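Local atomic coordinates of D-aminoacyl-tRNA deacylase (Archaeoglobus fulgidus, PDB entry 1YQE), a protein that probably hydrolyses D-aminoacyl-tRNAs to free tRNA and D-amino acids, thereby countering the toxicity of mischarged tRNA. Residues 248-252 and 253-257. Residues are numbered along the deposited sequence; the frame is centred on the assembly and turned at random.
Sequences KSVNS and AVKKI
N251 caps the start of helix 252-265, its side-chain carbonyl standing in for a backbone carbonyl that the helix lacks at its N-terminal end. From the N-cap position OD1 accepts from V254 N at 2.7 Å, a bond nearly straight at hydrogen (165°) with the donor almost in line with CG=OD1. With chi1 at 49°, CG is tucked in between the two backbone arms of N251, and OD1 is brought in front of the first N-H groups of the helix; OD1 also comes within 3.3 Å of A253 CB. The helix dipole would be expected to polarise OD1.

The backbone carbonyls of N251 and S252 open the helical hydrogen bonding. K255 N donates to N251 O at 3.0 Å, so the capping residue holds the first turn by both backbone and side chain. K256 N reaches S252 O at 3.2 Å with a more bent geometry (137°), the donor standing above the carbonyl plane.

Apolar contact comes from V250, one residue before the cap, whose CB is directed at the first turn. Its CB presses on V254 CG1 at 3.4 Å, tight for two carbons, and CG2 rests against K255 CG at 3.5 Å. V250 crosses both side chains at about a right angle. The N251 backbone N is buried here without a partner.

At the surface, the loop after strand 242-245 of the four-stranded parallel sheet turns into helix 252-265. S249 OG, ahead of the cap, is hydrogen-bonded to G196 N just after strand 189-194, while N251 and V254 both pack on F223, in the loop between strand 212-218 and helix 228-238.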
loop_
_atom_site.group_PDB
_atom_site.type_symbol
_atom_site.label_atom_id
_atom_site.label_comp_id
_atom_site.label_asym_id
_atom_site.label_seq_id
_atom_site.Cartn_x
_atom_site.Cartn_y
_atom_site.Cartn_z
ATOM N N LYS A 248 15.734 -3.387 -16.530
ATOM C CA LYS A 248 16.961 -2.600 -16.488
ATOM C C LYS A 248 17.583 -2.644 -15.094
ATOM O O LYS A 248 18.719 -2.211 -14.893
ATOM C CB LYS A 248 16.668 -1.150 -16.890
ATOM C CG LYS A 248 17.880 -0.231 -16.824
ATOM C CD LYS A 248 17.586 1.158 -17.376
ATOM C CE LYS A 248 17.308 1.122 -18.873
ATOM N NZ LYS A 248 17.174 2.492 -19.441
ATOM N N SER A 249 16.837 -3.191 -14.141
ATOM C CA SER A 249 17.297 -3.275 -12.760
ATOM C C SER A 249 17.729 -4.682 -12.349
ATOM O O SER A 249 18.751 -4.854 -11.685
ATOM C CB SER A 249 16.191 -2.778 -11.822
ATOM O OG SER A 249 16.615 -2.777 -10.472
ATOM N N VAL A 250 16.953 -5.685 -12.746
ATOM C CA VAL A 250 17.262 -7.066 -12.394
ATOM C C VAL A 250 18.498 -7.616 -13.108
ATOM O O VAL A 250 18.743 -7.316 -14.277
ATOM C CB VAL A 250 16.070 -8.004 -12.704
ATOM C CG1 VAL A 250 14.806 -7.495 -12.013
ATOM C CG2 VAL A 250 15.861 -8.103 -14.209
ATOM N N ASN A 251 19.277 -8.418 -12.391
ATOM C CA ASN A 251 20.461 -9.037 -12.969
ATOM C C ASN A 251 20.126 -10.503 -13.219
ATOM O O ASN A 251 19.063 -10.976 -12.815
ATOM C CB ASN A 251 21.662 -8.914 -12.024
ATOM C CG ASN A 251 21.338 -9.337 -10.610
ATOM O OD1 ASN A 251 20.757 -10.397 -10.383
ATOM N ND2 ASN A 251 21.721 -8.511 -9.645
ATOM N N SER A 252 21.018 -11.223 -13.888
ATOM C CA SER A 252 20.766 -12.627 -14.184
ATOM C C SER A 252 20.586 -13.475 -12.931
ATOM O O SER A 252 19.874 -14.479 -12.953
ATOM C CB SER A 252 21.893 -13.194 -15.052
ATOM O OG SER A 252 23.149 -12.694 -14.638
ATOM N N ALA A 253 21.220 -13.072 -11.836
ATOM C CA ALA A 253 21.107 -13.821 -10.589
ATOM C C ALA A 253 19.684 -13.765 -10.046
ATOM O O ALA A 253 19.097 -14.794 -9.702
ATOM C CB ALA A 253 22.080 -13.268 -9.555
ATOM N N VAL A 254 19.125 -12.563 -9.970
ATOM C CA VAL A 254 17.772 -12.409 -9.457
ATOM C C VAL A 254 16.741 -12.939 -10.456
ATOM O O VAL A 254 15.688 -13.429 -10.054
ATOM C CB VAL A 254 17.472 -10.923 -9.092
ATOM C CG1 VAL A 254 17.436 -10.063 -10.338
ATOM C CG2 VAL A 254 16.163 -10.828 -8.317
ATOM N N LYS A 255 17.043 -12.859 -11.750
ATOM C CA LYS A 255 16.112 -13.369 -12.754
ATOM C C LYS A 255 15.955 -14.878 -12.592
ATOM O O LYS A 255 14.905 -15.442 -12.888
ATOM C CB LYS A 255 16.593 -13.042 -14.174
ATOM C CG LYS A 255 16.583 -11.552 -14.494
ATOM C CD LYS A 255 16.528 -11.278 -15.999
ATOM C CE LYS A 255 17.731 -11.855 -16.733
ATOM N NZ LYS A 255 17.641 -11.601 -18.200
ATOM N N LYS A 256 17.005 -15.530 -12.107
ATOM C CA LYS A 256 16.963 -16.968 -11.900
ATOM C C LYS A 256 15.953 -17.331 -10.812
ATOM O O LYS A 256 15.126 -18.223 -10.998
ATOM C CB LYS A 256 18.347 -17.491 -11.510
ATOM C CG LYS A 256 18.392 -18.999 -11.300
ATOM C CD LYS A 256 19.773 -19.455 -10.856
ATOM C CE LYS A 256 19.798 -20.949 -10.564
ATOM N NZ LYS A 256 21.141 -21.391 -10.090
ATOM N N ILE A 257 16.013 -16.640 -9.678
ATOM C CA ILE A 257 15.090 -16.935 -8.595
ATOM C C ILE A 257 13.683 -16.486 -8.964
ATOM O O ILE A 257 12.707 -17.067 -8.507
ATOM C CB ILE A 257 15.525 -16.279 -7.269
ATOM C CG1 ILE A 257 15.419 -14.762 -7.361
ATOM C CG2 ILE A 257 16.957 -16.692 -6.939
ATOM C CD1 ILE A 257 15.785 -14.058 -6.074
#